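Local coordinates for RRNA methyltransferase (Streptomyces viridochromogenes, PDB 1O9G), which methylates N1 of guanine-2535 in 23S ribosomal RNA with S-adenosyl-L-methionine as methyl donor, conferring resistance to the orthosomycin antibiotic avilamycin, at residues Ala43-Pro48 and Ala206-Ile210; Val53-Cys59 and Pro169-Asp175. The protein carries 3 engineered substitutions. All coordinates share one frame; numbering follows the deposited sequence.

Contact 1 of 2, residues Ala43-Pro48 and Ala206-Ile210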
ATOM      1  N   ALA A  43     -11.836  -1.817   3.184  1.00 14.42           N
ATOM      2  CA  ALA A  43     -11.339  -1.604   4.522  1.00 14.55           C
ATOM      3  C   ALA A  43     -11.980  -0.371   5.153  1.00 15.12           C
ATOM      4  O   ALA A  43     -12.397  -0.388   6.316  1.00 16.34           O
ATOM      5  CB  ALA A  43      -9.838  -1.481   4.504  1.00 14.77           C
ATOM      6  N   LEU A  44     -12.041   0.730   4.410  1.00 15.02           N
ATOM      7  CA  LEU A  44     -12.665   1.945   4.930  1.00 16.39           C
ATOM      8  C   LEU A  44     -14.103   1.659   5.347  1.00 16.85           C
ATOM      9  O   LEU A  44     -14.577   2.236   6.326  1.00 18.20           O
ATOM     10  CB  LEU A  44     -12.678   3.053   3.878  1.00 18.35           C
ATOM     11  CG  LEU A  44     -11.357   3.713   3.486  1.00 19.63           C
ATOM     12  CD1 LEU A  44     -11.640   4.811   2.454  1.00 22.73           C
ATOM     13  CD2 LEU A  44     -10.658   4.258   4.688  1.00 21.41           C
ATOM     14  N   ALA A  45     -14.810   0.783   4.622  1.00 16.51           N
ATOM     15  CA  ALA A  45     -16.205   0.491   4.925  1.00 18.66           C
ATOM     16  C   ALA A  45     -16.362  -0.257   6.228  1.00 18.87           C
ATOM     17  O   ALA A  45     -17.451  -0.310   6.775  1.00 22.84           O
ATOM     18  CB  ALA A  45     -16.860  -0.292   3.799  1.00 19.04           C
ATOM     19  N   ARG A  46     -15.285  -0.853   6.720  1.00 19.42           N
ATOM     20  CA  ARG A  46     -15.303  -1.590   7.999  1.00 20.26           C
ATOM     21  C   ARG A  46     -14.801  -0.785   9.213  1.00 18.57           C
ATOM     22  O   ARG A  46     -14.757  -1.274  10.341  1.00 19.61           O
ATOM     23  CB  ARG A  46     -14.505  -2.885   7.851  1.00 21.75           C
ATOM     24  CG  ARG A  46     -15.010  -3.798   6.777  1.00 25.38           C
ATOM     25  CD  ARG A  46     -15.847  -4.888   7.325  1.00 27.73           C
ATOM     26  NE  ARG A  46     -16.412  -5.783   6.317  1.00 30.20           N
ATOM     27  CZ  ARG A  46     -17.462  -6.540   6.534  1.00 31.82           C
ATOM     28  NH1 ARG A  46     -18.056  -6.520   7.719  1.00 34.67           N
ATOM     29  NH2 ARG A  46     -17.933  -7.323   5.571  1.00 36.61           N
ATOM     30  N   LEU A  47     -14.433   0.469   8.995  1.00 17.09           N
ATOM     31  CA  LEU A  47     -14.066   1.336  10.104  1.00 17.81           C
ATOM     32  C   LEU A  47     -15.307   1.908  10.768  1.00 19.36           C
ATOM     33  O   LEU A  47     -16.314   2.079  10.100  1.00 21.14           O
ATOM     34  CB  LEU A  47     -13.195   2.469   9.617  1.00 16.71           C
ATOM     35  CG  LEU A  47     -11.816   2.096   9.107  1.00 16.19           C
ATOM     36  CD1 LEU A  47     -11.179   3.305   8.468  1.00 16.10           C
ATOM     37  CD2 LEU A  47     -10.896   1.597  10.191  1.00 19.57           C
ATOM     38  N   PRO A  48     -15.236   2.206  12.069  1.00 20.45           N
ATOM     39  CA  PRO A  48     -16.374   2.819  12.780  1.00 22.13           C
ATOM     40  C   PRO A  48     -16.869   4.139  12.166  1.00 22.13           C
ATOM     41  O   PRO A  48     -18.088   4.373  12.090  1.00 24.34           O
ATOM     42  CB  PRO A  48     -15.827   3.066  14.197  1.00 23.39           C
ATOM     43  CG  PRO A  48     -14.607   2.210  14.323  1.00 22.67           C
ATOM     44  CD  PRO A  48     -14.113   1.910  12.972  1.00 20.10           C
ATOM     45  N   ALA A 206      -7.644  -0.776  18.578  1.00 17.54           N
ATOM     46  CA  ALA A 206      -8.541  -1.923  18.562  1.00 17.99           C
ATOM     47  C   ALA A 206      -9.378  -1.983  17.292  1.00 16.79           C
ATOM     48  O   ALA A 206      -9.656  -3.055  16.753  1.00 17.65           O
ATOM     49  CB  ALA A 206      -9.434  -1.877  19.765  1.00 20.99           C
ATOM     50  N   HIS A 207      -9.762  -0.821  16.798  1.00 16.00           N
ATOM     51  CA  HIS A 207     -10.628  -0.747  15.608  1.00 16.33           C
ATOM     52  C   HIS A 207      -9.942  -0.975  14.278  1.00 15.51           C
ATOM     53  O   HIS A 207     -10.617  -1.072  13.262  1.00 15.83           O
ATOM     54  CB  HIS A 207     -11.331   0.603  15.521  1.00 16.30           C
ATOM     55  CG  HIS A 207     -10.387   1.748  15.309  1.00 15.40           C
ATOM     56  ND1 HIS A 207     -10.093   2.287  14.075  1.00 17.65           N
ATOM     57  CD2 HIS A 207      -9.665   2.451  16.208  1.00 15.36           C
ATOM     58  CE1 HIS A 207      -9.217   3.262  14.226  1.00 13.55           C
ATOM     59  NE2 HIS A 207      -8.938   3.375  15.511  1.00 19.07           N
ATOM     60  N   ALA A 208      -8.618  -1.002  14.257  1.00 14.63           N
ATOM     61  CA  ALA A 208      -7.891  -0.999  13.010  1.00 14.06           C
ATOM     62  C   ALA A 208      -8.262  -2.220  12.172  1.00 13.76           C
ATOM     63  O   ALA A 208      -8.392  -3.332  12.688  1.00 14.89           O
ATOM     64  CB  ALA A 208      -6.403  -1.015  13.263  1.00 14.30           C
ATOM     65  N   VAL A 209      -8.349  -2.008  10.872  1.00 12.86           N
ATOM     66  CA  VAL A 209      -8.574  -3.058   9.887  1.00 12.75           C
ATOM     67  C   VAL A 209      -7.248  -3.402   9.242  1.00 11.87           C
ATOM     68  O   VAL A 209      -6.575  -2.527   8.684  1.00 13.11           O
ATOM     69  CB  VAL A 209      -9.574  -2.610   8.839  1.00 14.33           C
ATOM     70  CG1 VAL A 209      -9.765  -3.651   7.753  1.00 15.04           C
ATOM     71  CG2 VAL A 209     -10.918  -2.229   9.510  1.00 16.61           C
ATOM     72  N   ILE A 210      -6.906  -4.680   9.320  1.00 11.75           N
ATOM     73  CA  ILE A 210      -5.717  -5.237   8.699  1.00 11.96           C
ATOM     74  C   ILE A 210      -6.119  -6.010   7.452  1.00 12.23           C
ATOM     75  O   ILE A 210      -6.792  -7.015   7.530  1.00 14.09           O
ATOM     76  CB  ILE A 210      -4.940  -6.156   9.642  1.00 13.05           C
ATOM     77  CG1 ILE A 210      -4.580  -5.445  10.950  1.00 14.16           C
ATOM     78  CG2 ILE A 210      -3.691  -6.658   8.950  1.00 13.55           C
ATOM     79  CD1 ILE A 210      -4.217  -6.360  12.055  1.00 16.06           C
TER
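Val209 meets the last turn of helix 33-45 and the residues just after it with both of its methyl groups. Val209 CG1 lies 3.9 Å from Ala43 CB. Val209 CG2 lies 3.9 Å from Leu47 CD2 and 4.0 Å from Arg46 CB. The chi1 of Val209 is 177°. This sets CG1 anti to the backbone N and CG2 anti to the carbonyl carbon, and the two branches divide the partners between them. Leu47 and Val209 approach each other at a slant.

A second group of van der Waals contacts lies nearer the surface, around His207. Leu47 CD2 sits at the edge of the imidazole, close to its plane, and is 4.0 Å from His207 ND1. Pro48 crosses His207 at about a right angle, with Pro48 CG 3.8 Å from His207 CB.

The hydrogen bonds here lie within residues 43-48 or lead outside the contact. The backbone N of Arg46 bonds to Ala43 O (3.0 Å), and that of Leu47 to Leu44 O (3.2 Å). Only the base of the Arg46 side chain packs here. The chain bends at chi2 (-100°), and its guanidinium group turns away to a salt bridge with Glu228.

Helix 33-45 packs on one face of the Rossmann-like sheet, where Ala43 also touches Val171. The contact seats its last turn and the residues after it on the start of strand 209-214. The two segments are held by packing without polar bonds between them. Their fit therefore depends on shape, and the directional bonds lie elsewhere.

Contact 2 of 2, residues Val53-Cys59 and Pro169-Asp175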
ATOM      1  N   VAL A  53      -7.946   8.955   7.627  1.00 18.66           N
ATOM      2  CA  VAL A  53      -7.325   7.679   7.974  1.00 15.45           C
ATOM      3  C   VAL A  53      -5.793   7.741   7.927  1.00 13.68           C
ATOM      4  O   VAL A  53      -5.190   8.355   7.029  1.00 13.93           O
ATOM      5  CB  VAL A  53      -7.854   6.588   7.009  1.00 15.72           C
ATOM      6  CG1 VAL A  53      -6.955   5.388   6.848  1.00 18.21           C
ATOM      7  CG2 VAL A  53      -9.305   6.215   7.381  1.00 16.58           C
ATOM      8  N   THR A  54      -5.155   7.061   8.881  1.00 12.16           N
ATOM      9  CA  THR A  54      -3.753   6.783   8.827  1.00 12.37           C
ATOM     10  C   THR A  54      -3.585   5.370   8.289  1.00 11.23           C
ATOM     11  O   THR A  54      -4.138   4.411   8.844  1.00 12.16           O
ATOM     12  CB  THR A  54      -3.148   6.920  10.211  1.00 12.21           C
ATOM     13  OG1 THR A  54      -3.233   8.305  10.611  1.00 15.18           O
ATOM     14  CG2 THR A  54      -1.689   6.506  10.201  1.00 12.62           C
ATOM     15  N   LEU A  55      -2.867   5.254   7.179  1.00 11.08           N
ATOM     16  CA  LEU A  55      -2.646   3.988   6.475  1.00 10.96           C
ATOM     17  C   LEU A  55      -1.182   3.567   6.570  1.00 10.38           C
ATOM     18  O   LEU A  55      -0.296   4.368   6.292  1.00 10.63           O
ATOM     19  CB  LEU A  55      -3.022   4.164   5.020  1.00 11.20           C
ATOM     20  CG  LEU A  55      -2.706   3.060   4.001  1.00 11.68           C
ATOM     21  CD1 LEU A  55      -3.429   1.830   4.306  1.00 12.91           C
ATOM     22  CD2 LEU A  55      -2.952   3.504   2.571  1.00 12.08           C
ATOM     23  N   TRP A  56      -0.958   2.297   6.937  1.00 10.33           N
ATOM     24  CA  TRP A  56       0.373   1.737   7.109  1.00 10.18           C
ATOM     25  C   TRP A  56       0.524   0.517   6.200  1.00  9.84           C
ATOM     26  O   TRP A  56      -0.318  -0.384   6.214  1.00 10.75           O
ATOM     27  CB  TRP A  56       0.533   1.313   8.555  1.00 10.20           C
ATOM     28  CG  TRP A  56       1.836   0.710   8.995  1.00 11.37           C
ATOM     29  CD1 TRP A  56       3.057   0.778   8.393  1.00 11.46           C
ATOM     30  CD2 TRP A  56       2.032   0.003  10.228  1.00 11.86           C
ATOM     31  NE1 TRP A  56       3.997   0.147   9.171  1.00 12.75           N
ATOM     32  CE2 TRP A  56       3.400  -0.350  10.292  1.00 12.04           C
ATOM     33  CE3 TRP A  56       1.180  -0.421  11.251  1.00 13.17           C
ATOM     34  CZ2 TRP A  56       3.935  -1.067  11.346  1.00 13.31           C
ATOM     35  CZ3 TRP A  56       1.727  -1.149  12.321  1.00 12.62           C
ATOM     36  CH2 TRP A  56       3.086  -1.455  12.352  1.00 14.94           C
ATOM     37  N   ASP A  57       1.649   0.477   5.476  1.00 10.26           N
ATOM     38  CA  ASP A  57       2.090  -0.699   4.761  1.00 10.17           C
ATOM     39  C   ASP A  57       3.411  -1.149   5.381  1.00 10.32           C
ATOM     40  O   ASP A  57       4.458  -0.534   5.143  1.00 10.90           O
ATOM     41  CB  ASP A  57       2.259  -0.419   3.285  1.00  9.48           C
ATOM     42  CG  ASP A  57       2.557  -1.655   2.494  1.00 11.29           C
ATOM     43  OD1 ASP A  57       2.977  -2.689   3.087  1.00 12.52           O
ATOM     44  OD2 ASP A  57       2.375  -1.676   1.258  1.00 12.74           O
ATOM     45  N   PRO A  58       3.350  -2.170   6.245  1.00 11.40           N
ATOM     46  CA  PRO A  58       4.519  -2.694   6.972  1.00 11.88           C
ATOM     47  C   PRO A  58       5.359  -3.717   6.205  1.00 12.80           C
ATOM     48  O   PRO A  58       6.332  -4.254   6.753  1.00 14.88           O
ATOM     49  CB  PRO A  58       3.897  -3.360   8.195  1.00 13.30           C
ATOM     50  CG  PRO A  58       2.608  -3.922   7.675  1.00 13.22           C
ATOM     51  CD  PRO A  58       2.128  -2.862   6.687  1.00 12.39           C
ATOM     52  N   CYS A  59       4.977  -4.006   4.967  1.00 13.07           N
ATOM     53  CA  CYS A  59       5.785  -4.805   4.048  1.00 13.78           C
ATOM     54  C   CYS A  59       5.784  -4.098   2.723  1.00 12.85           C
ATOM     55  O   CYS A  59       5.333  -4.610   1.708  1.00 13.19           O
ATOM     56  CB  CYS A  59       5.281  -6.224   3.874  1.00 15.28           C
ATOM     57  SG  CYS A  59       4.880  -7.090   5.380  1.00 19.95           S
ATOM     58  N   PRO A 169      -2.365   3.775  13.350  1.00 14.75           N
ATOM     59  CA  PRO A 169      -2.979   3.451  12.056  1.00 13.91           C
ATOM     60  C   PRO A 169      -4.385   2.867  12.157  1.00 12.66           C
ATOM     61  O   PRO A 169      -4.626   2.005  12.984  1.00 14.09           O
ATOM     62  CB  PRO A 169      -2.010   2.461  11.462  1.00 13.18           C
ATOM     63  CG  PRO A 169      -0.736   2.810  12.071  1.00 15.06           C
ATOM     64  CD  PRO A 169      -1.039   3.161  13.478  1.00 14.71           C
ATOM     65  N   ASP A 170      -5.272   3.346  11.292  1.00 12.50           N
ATOM     66  CA  ASP A 170      -6.614   2.795  11.184  1.00 12.62           C
ATOM     67  C   ASP A 170      -6.698   1.632  10.205  1.00 12.12           C
ATOM     68  O   ASP A 170      -7.582   0.818  10.318  1.00 13.18           O
ATOM     69  CB  ASP A 170      -7.586   3.887  10.752  1.00 12.72           C
ATOM     70  CG  ASP A 170      -7.422   5.157  11.561  1.00 13.55           C
ATOM     71  OD1 ASP A 170      -7.838   5.166  12.739  1.00 15.69           O
ATOM     72  OD2 ASP A 170      -6.812   6.153  11.127  1.00 15.05           O
ATOM     73  N   VAL A 171      -5.819   1.618   9.207  1.00 11.55           N
ATOM     74  CA  VAL A 171      -5.795   0.598   8.177  1.00 11.86           C
ATOM     75  C   VAL A 171      -4.356   0.189   7.949  1.00 10.88           C
ATOM     76  O   VAL A 171      -3.480   1.046   7.799  1.00 11.23           O
ATOM     77  CB  VAL A 171      -6.430   1.090   6.849  1.00 12.22           C
ATOM     78  CG1 VAL A 171      -6.366   0.013   5.762  1.00 12.21           C
ATOM     79  CG2 VAL A 171      -7.891   1.535   7.071  1.00 11.92           C
ATOM     80  N   VAL A 172      -4.135  -1.116   7.940  1.00 11.29           N
ATOM     81  CA  VAL A 172      -2.931  -1.719   7.393  1.00 12.23           C
ATOM     82  C   VAL A 172      -3.353  -2.385   6.084  1.00 13.13           C
ATOM     83  O   VAL A 172      -4.358  -3.076   6.024  1.00 13.43           O
ATOM     84  CB  VAL A 172      -2.366  -2.758   8.337  1.00 14.18           C
ATOM     85  CG1 VAL A 172      -1.313  -3.640   7.601  1.00 14.60           C
ATOM     86  CG2 VAL A 172      -1.805  -2.097   9.562  1.00 16.90           C
ATOM     87  N   LEU A 173      -2.565  -2.182   5.037  1.00 12.35           N
ATOM     88  CA  LEU A 173      -2.849  -2.816   3.748  1.00 12.66           C
ATOM     89  C   LEU A 173      -1.504  -3.189   3.164  1.00 12.82           C
ATOM     90  O   LEU A 173      -0.654  -2.339   2.966  1.00 14.04           O
ATOM     91  CB  LEU A 173      -3.660  -1.898   2.840  1.00 13.23           C
ATOM     92  CG  LEU A 173      -4.293  -2.489   1.583  1.00 15.00           C
ATOM     93  CD1 LEU A 173      -5.433  -1.593   1.091  1.00 16.71           C
ATOM     94  CD2 LEU A 173      -3.300  -2.700   0.469  1.00 15.55           C
ATOM     95  N   THR A 174      -1.304  -4.483   2.930  1.00 13.21           N
ATOM     96  CA  THR A 174      -0.047  -4.950   2.412  1.00 14.19           C
ATOM     97  C   THR A 174      -0.193  -6.182   1.522  1.00 14.77           C
ATOM     98  O   THR A 174      -1.063  -7.001   1.711  1.00 14.38           O
ATOM     99  CB  THR A 174       0.924  -5.179   3.581  1.00 15.30           C
ATOM    100  OG1 THR A 174       2.257  -5.280   3.089  1.00 19.13           O
ATOM    101  CG2 THR A 174       0.593  -6.462   4.340  1.00 18.91           C
ATOM    102  N   ASP A 175       0.689  -6.251   0.541  1.00 15.50           N
ATOM    103  CA  ASP A 175       0.853  -7.376  -0.343  1.00 16.88           C
ATOM    104  C   ASP A 175       1.978  -8.198   0.248  1.00 17.84           C
ATOM    105  O   ASP A 175       3.091  -7.696   0.462  1.00 20.31           O
ATOM    106  CB  ASP A 175       1.213  -6.859  -1.747  1.00 17.88           C
ATOM    107  CG  ASP A 175       1.212  -7.926  -2.808  1.00 19.54           C
ATOM    108  OD1 ASP A 175       0.576  -8.987  -2.638  1.00 21.53           O
ATOM    109  OD2 ASP A 175       1.867  -7.777  -3.863  1.00 22.34           O
TER
HETATM  110  O   HOH W   1      -5.686   8.408  11.959  1.00 22.59           O
HETATM  111  O   HOH W   2       2.776  -4.091   0.268  1.00 15.16           O
HETATM  112  O   HOH W   3       5.589  -7.002   0.259  1.00 28.57           O
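The Trp56 indole meets two side chains of the other segment obliquely: Trp56 CE3 lies 3.8 Å from both Val172 CG2 and Pro169 CG. Pro58 CB sits over one face of the indole, near its border. Helix 160-164 packs against the same side chain, and Ser83 bonds its NE1.

The Asp57 carboxylate is gripped at OD1. Thr174 OG1 donates to Asp57 OD1 over 2.7 Å, on the syn side but 33° out of the carboxylate plane. Cys59 N donates on the anti side, from the opposite face, and makes an Asx turn. A water bridges Asp57 OD2, Cys59 O and Asp175 N.

At the other end Asp170 OD2 takes Thr54 N on its anti lone pair, 2.9 Å and nearly straight (176°). Thr54 O accepts from both Asp170 N and Val171 N. Parallel pairing follows, Trp56 N to Val171 O (2.9 Å) and Leu173 N to Trp56 O (3.1 Å). On the opposite sheet face from Trp56, Leu55 CD1 packs on Val171 CG1 at 3.7 Å.

Backbone bonds thus join two neighbouring strands in the middle of the sheet, with an aspartate at each end. In Rossmann-type methyltransferases the first strand's end and following loop usually line the S-adenosyl-L-methionine site; the bonds to Asp57 OD1 probably fix that end here.

Overall arrangement
From the N terminus, helix 33-45 leads through Leu47 and Pro48 into strand 53-57. This strand pairs with 171-175, closing the loop of contact 2; 109 residues separate segments 53-59 and 169-175. The chain then runs through helix 190-203 to strand 209-214. There contact 1 closes a longer loop back to residues 43-48, with contact 2 wholly inside it. The centres lie 11 Å apart. Strands 53-57, 171-175 and 209-214 are consecutive in the mixed seven-stranded sheet. Val209 O to Val172 N (2.9 Å) and Val209 N to Asp170 O (3.0 Å), both probable hydrogen bonds, join the contacts. Contact 2 builds the sheet's middle, and contact 1 fixes a helix end to it.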